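Local coordinates for L0028 (Mitochondria associated protein) (Escherichia coli, PDB 3GCG) that is a WxxxE-type bacterial effector of the IpaB/EvcA family that probably acts as a guanine nucleotide exchange factor for the host Rho GTPase Cdc42, at residues Gln45-Thr50 with Arg145-Phe150; Tyr109-Val114 with Ile125-Thr130. All blocks are in the same frame, centred on the assembly; numbering follows the deposited sequence.

In the fold
Both contacts use helix 124-146, at different ends: contact 2 takes its first turns, and contact 1 the place where it runs out and the loop to helix 152-166 begins. In sequence, contact 2 lies nested within the span closed by contact 1, which brings the chain after helix 124-146 back to helix 41-67. Contact 2 is the more local, pairing that helix with its predecessor, helix 108-118. The centres lie about 25 Å apart, on opposite sides of the chain's centre, and the nearest atoms about 10 Å. Residues of both contacts lie within reach of the partner protein, contact 1 through the WxxxE helix and contact 2 through the start of helix 124-146.

Contact 1 of 2, residues Gln45-Thr50 with Arg145-Phe150; sequences QQEQTT and RNFSGF
The contact sits on the WxxxE motif of the effector family, whose glutamate is Glu-47 on helix 41-67; Glu-47 and Gln-48 receive the ring of Phe-147, just past the end of helix 124-146. With chi1 at -60°, Phe-147 holds CG opposite its carbonyl carbon and aims the ring at the helix. Gln-48 meets an edge of that ring, CB lying near the ring plane and 3.7 Å from Phe-147 CD2. The backbone is equally near, since Gln-48 N is 3.7 Å from Phe-147 CE2. Glu-47 crosses the phenyl group at about a right angle, its CG 3.9 Å from Phe-147 CZ, and the bend of its chain at chi2 lets the methylenes do the touching while the carboxylate goes elsewhere. There OE1 and OE2 accept hydrogen bonds from Ser-98 and Ser-99, consistent with the role of this glutamate in WxxxE exchange factors, where it steadies the catalytic loop. Phe-147 also stacks with Phe-44, within the motif, and with Phe-143, on helix 124-146. With a serine here, which has no ring, Gln-48 CB and the Glu-47 methylenes would probably be left beside a gap, and Phe-44 and Phe-143 without their stacking partner. On the side of the partner protein, Gln-46 hydrogen-bonds to that other chain through its amide. Gln-48 runs extended alongside Phe-147 in the opposite direction, its amide plane 73° from the ring, and this brings NE2 to 4.1 Å from Phe-147 CB.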
# COMPACT_ATOMS: atom_id res chain seq x y z
N GLN B 45 15.91 0.98 9.95
CA GLN B 45 15.05 0.86 11.12
C GLN B 45 13.57 0.72 10.73
O GLN B 45 12.87 -0.19 11.19
CB GLN B 45 15.22 2.07 12.04
CG GLN B 45 16.50 2.08 12.87
CD GLN B 45 16.61 3.28 13.81
OE1 GLN B 45 15.72 3.53 14.64
NE2 GLN B 45 17.70 4.03 13.69
N GLN B 46 13.11 1.62 9.87
CA GLN B 46 11.72 1.61 9.42
C GLN B 46 11.34 0.35 8.66
O GLN B 46 10.30 -0.25 8.92
CB GLN B 46 11.46 2.84 8.55
CG GLN B 46 11.87 4.13 9.20
CD GLN B 46 11.24 5.34 8.54
OE1 GLN B 46 10.84 5.28 7.37
NE2 GLN B 46 11.14 6.44 9.28
N GLU B 47 12.18 -0.04 7.71
CA GLU B 47 11.91 -1.23 6.91
C GLU B 47 11.88 -2.48 7.78
O GLU B 47 11.00 -3.33 7.63
CB GLU B 47 12.96 -1.39 5.81
CG GLU B 47 12.80 -2.66 5.00
CD GLU B 47 11.50 -2.68 4.20
OE1 GLU B 47 11.07 -3.78 3.82
OE2 GLU B 47 10.93 -1.59 3.95
N GLN B 48 12.84 -2.60 8.70
CA GLN B 48 12.89 -3.75 9.59
C GLN B 48 11.59 -3.96 10.37
O GLN B 48 11.04 -5.07 10.37
CB GLN B 48 14.06 -3.62 10.57
CG GLN B 48 14.33 -4.88 11.38
CD GLN B 48 15.67 -4.84 12.10
OE1 GLN B 48 15.95 -3.91 12.87
NE2 GLN B 48 16.50 -5.86 11.86
N THR B 49 11.11 -2.92 11.04
CA THR B 49 9.88 -3.07 11.81
C THR B 49 8.68 -3.24 10.87
O THR B 49 7.70 -3.88 11.22
CB THR B 49 9.63 -1.88 12.79
OG1 THR B 49 8.53 -1.08 12.34
CG2 THR B 49 10.86 -1.02 12.92
N THR B 50 8.78 -2.68 9.67
CA THR B 50 7.70 -2.78 8.70
C THR B 50 7.62 -4.18 8.07
O THR B 50 6.54 -4.77 8.02
CB THR B 50 7.85 -1.74 7.57
OG1 THR B 50 7.61 -0.43 8.10
CG2 THR B 50 6.87 -2.01 6.44
N ARG B 145 19.27 -11.41 4.29
CA ARG B 145 20.71 -11.27 4.13
C ARG B 145 21.23 -9.96 4.73
O ARG B 145 22.41 -9.85 5.06
CB ARG B 145 21.08 -11.35 2.66
CG ARG B 145 20.59 -12.62 2.00
CD ARG B 145 21.32 -12.88 0.70
NE ARG B 145 20.95 -14.17 0.14
CZ ARG B 145 21.57 -14.74 -0.89
NH1 ARG B 145 22.60 -14.13 -1.46
NH2 ARG B 145 21.16 -15.92 -1.33
N ASN B 146 20.33 -9.00 4.89
CA ASN B 146 20.73 -7.70 5.43
C ASN B 146 20.07 -7.36 6.76
O ASN B 146 20.48 -6.42 7.43
CB ASN B 146 20.41 -6.63 4.39
CG ASN B 146 21.15 -6.85 3.07
OD1 ASN B 146 22.22 -6.29 2.85
ND2 ASN B 146 20.59 -7.68 2.21
N PHE B 147 19.05 -8.12 7.15
CA PHE B 147 18.34 -7.87 8.41
C PHE B 147 18.28 -9.11 9.29
O PHE B 147 17.20 -9.48 9.75
CB PHE B 147 16.89 -7.44 8.14
CG PHE B 147 16.75 -6.18 7.33
CD1 PHE B 147 17.18 -6.12 6.01
CD2 PHE B 147 16.12 -5.07 7.88
CE1 PHE B 147 17.00 -4.97 5.25
CE2 PHE B 147 15.93 -3.91 7.12
CZ PHE B 147 16.37 -3.87 5.81
N SER B 148 19.40 -9.76 9.54
CA SER B 148 19.36 -10.96 10.37
C SER B 148 19.10 -10.72 11.84
O SER B 148 19.91 -11.07 12.69
CB SER B 148 20.63 -11.79 10.19
OG SER B 148 20.53 -12.60 9.04
N GLY B 149 17.96 -10.10 12.14
CA GLY B 149 17.58 -9.88 13.52
C GLY B 149 16.81 -11.14 13.86
O GLY B 149 16.72 -11.53 15.03
N PHE B 150 16.29 -11.78 12.82
CA PHE B 150 15.51 -13.01 12.89
C PHE B 150 15.03 -13.34 11.47
O PHE B 150 14.77 -12.43 10.68
CB PHE B 150 14.31 -12.82 13.83
CG PHE B 150 14.51 -13.38 15.22
CD1 PHE B 150 14.62 -14.75 15.42
CD2 PHE B 150 14.60 -12.53 16.32
CE1 PHE B 150 14.81 -15.27 16.70
CE2 PHE B 150 14.79 -13.04 17.61
CZ PHE B 150 14.89 -14.41 17.80

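Contact 2 of 2, residues Tyr109-Val114 with Ile125-Thr130; sequences YFNQKV and ITRFNT
Arg-127 and Val-114 carry most of this contact, with Thr-130 adding a smaller share. The arginine reaches across from helix 124-146 and lays one face of its guanidinium over Val-114, whose CG1 stands 3.5 Å above the group's plane, displaced toward the rim. CG1 is 3.7 Å from Arg-127 NE and equally close to CZ. On the valine, CG1 lies opposite the backbone N (chi1 169°), which turns this methyl rather than CG2 to the arginine. The arginine chain bends at chi2 to bring the guanidinium over the valine. At the edge of the same group, near its plane, Asn-111 OD1 approaches Arg-127 NH2 to 2.8 Å, but the angle is too poor for a hydrogen bond. The firmer grip on the charge is a salt bridge from NH1 to Asp-115, one turn along from Asn-111. The Asn-111 amide is held by its own neighbours: ND2 bonds to the carbonyls of Asn-107 and Gln-105, and OD1 accepts from Gln-131. Thr-130 comes only loosely near, its CG2 4.5 Å from the backbone atom Val-114 O, while its hydroxyl turns back to donate to Thr-126 O at 3.0 Å. Helices 108-118 and 124-146 are successive in the chain, their local N-to-C directions 126° apart and their local axes 11.1 Å apart at closest approach; Thr-130 and Arg-127 also touch Cys-118, and Phe-110 packs deeper along helix 124-146 on Met-134, Ile-135 and Val-138.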
# COMPACT_ATOMS: atom_id res chain seq x y z
N TYR B 109 17.12 -4.46 -13.35
CA TYR B 109 17.75 -5.77 -13.20
C TYR B 109 16.73 -6.83 -12.79
O TYR B 109 16.66 -7.91 -13.38
CB TYR B 109 18.88 -5.68 -12.16
CG TYR B 109 19.56 -6.99 -11.84
CD1 TYR B 109 20.02 -7.83 -12.86
CD2 TYR B 109 19.79 -7.37 -10.52
CE1 TYR B 109 20.68 -9.03 -12.57
CE2 TYR B 109 20.45 -8.56 -10.21
CZ TYR B 109 20.89 -9.38 -11.24
OH TYR B 109 21.53 -10.56 -10.94
N PHE B 110 15.93 -6.52 -11.77
CA PHE B 110 14.91 -7.44 -11.29
C PHE B 110 13.86 -7.77 -12.36
O PHE B 110 13.50 -8.93 -12.54
CB PHE B 110 14.18 -6.85 -10.09
CG PHE B 110 13.02 -7.69 -9.63
CD1 PHE B 110 13.25 -8.84 -8.87
CD2 PHE B 110 11.71 -7.35 -9.98
CE1 PHE B 110 12.18 -9.65 -8.48
CE2 PHE B 110 10.65 -8.15 -9.58
CZ PHE B 110 10.88 -9.30 -8.83
N ASN B 111 13.38 -6.75 -13.06
CA ASN B 111 12.36 -6.98 -14.08
C ASN B 111 12.88 -7.72 -15.31
O ASN B 111 12.11 -8.40 -16.00
CB ASN B 111 11.70 -5.66 -14.47
CG ASN B 111 10.61 -5.26 -13.48
OD1 ASN B 111 9.58 -5.92 -13.39
ND2 ASN B 111 10.83 -4.18 -12.74
N GLN B 112 14.18 -7.61 -15.56
CA GLN B 112 14.80 -8.32 -16.68
C GLN B 112 14.66 -9.81 -16.33
O GLN B 112 14.40 -10.65 -17.20
CB GLN B 112 16.27 -7.91 -16.81
CG GLN B 112 17.11 -8.68 -17.83
CD GLN B 112 16.46 -8.80 -19.21
OE1 GLN B 112 15.67 -7.95 -19.62
NE2 GLN B 112 16.82 -9.85 -19.93
N LYS B 113 14.81 -10.12 -15.04
CA LYS B 113 14.67 -11.50 -14.57
C LYS B 113 13.21 -11.93 -14.63
O LYS B 113 12.90 -13.10 -14.88
CB LYS B 113 15.18 -11.62 -13.12
CG LYS B 113 16.69 -11.42 -12.96
CD LYS B 113 17.49 -12.56 -13.57
CE LYS B 113 18.98 -12.32 -13.41
NZ LYS B 113 19.78 -13.43 -13.98
N VAL B 114 12.29 -11.00 -14.39
CA VAL B 114 10.86 -11.30 -14.46
C VAL B 114 10.53 -11.73 -15.89
O VAL B 114 9.85 -12.73 -16.11
CB VAL B 114 10.00 -10.07 -14.10
CG1 VAL B 114 8.55 -10.33 -14.42
CG2 VAL B 114 10.16 -9.74 -12.62
N ILE B 125 -1.53 -9.95 -17.52
CA ILE B 125 -1.90 -10.46 -16.21
C ILE B 125 -0.94 -11.52 -15.67
O ILE B 125 -0.45 -11.41 -14.54
CB ILE B 125 -3.33 -11.04 -16.23
CG1 ILE B 125 -4.31 -9.97 -16.70
CG2 ILE B 125 -3.72 -11.53 -14.85
CD1 ILE B 125 -4.28 -8.69 -15.88
N THR B 126 -0.69 -12.56 -16.45
CA THR B 126 0.20 -13.63 -16.02
C THR B 126 1.59 -13.07 -15.70
O THR B 126 2.20 -13.47 -14.70
CB THR B 126 0.33 -14.72 -17.11
OG1 THR B 126 -0.96 -15.31 -17.34
CG2 THR B 126 1.30 -15.81 -16.66
N ARG B 127 2.07 -12.16 -16.53
CA ARG B 127 3.37 -11.54 -16.31
C ARG B 127 3.35 -10.80 -14.97
O ARG B 127 4.28 -10.91 -14.18
CB ARG B 127 3.70 -10.56 -17.43
CG ARG B 127 4.24 -9.22 -16.92
CD ARG B 127 5.70 -8.98 -17.29
NE ARG B 127 6.36 -8.10 -16.32
CZ ARG B 127 7.52 -7.49 -16.53
NH1 ARG B 127 8.14 -7.66 -17.68
NH2 ARG B 127 8.07 -6.74 -15.59
N PHE B 128 2.29 -10.05 -14.73
CA PHE B 128 2.15 -9.28 -13.50
C PHE B 128 2.13 -10.19 -12.27
O PHE B 128 2.82 -9.92 -11.29
CB PHE B 128 0.86 -8.44 -13.54
CG PHE B 128 0.74 -7.46 -12.40
CD1 PHE B 128 1.19 -6.15 -12.54
CD2 PHE B 128 0.16 -7.85 -11.19
CE1 PHE B 128 1.06 -5.22 -11.49
CE2 PHE B 128 0.02 -6.93 -10.13
CZ PHE B 128 0.47 -5.62 -10.28
N ASN B 129 1.35 -11.25 -12.31
CA ASN B 129 1.29 -12.16 -11.17
C ASN B 129 2.66 -12.79 -10.93
O ASN B 129 3.09 -12.95 -9.79
CB ASN B 129 0.23 -13.24 -11.40
CG ASN B 129 -1.17 -12.66 -11.38
OD1 ASN B 129 -1.38 -11.51 -10.96
ND2 ASN B 129 -2.15 -13.44 -11.83
N THR B 130 3.35 -13.13 -12.01
CA THR B 130 4.68 -13.71 -11.92
C THR B 130 5.57 -12.67 -11.25
O THR B 130 6.39 -13.01 -10.39
CB THR B 130 5.22 -14.07 -13.33
OG1 THR B 130 4.53 -15.23 -13.82
CG2 THR B 130 6.72 -14.34 -13.31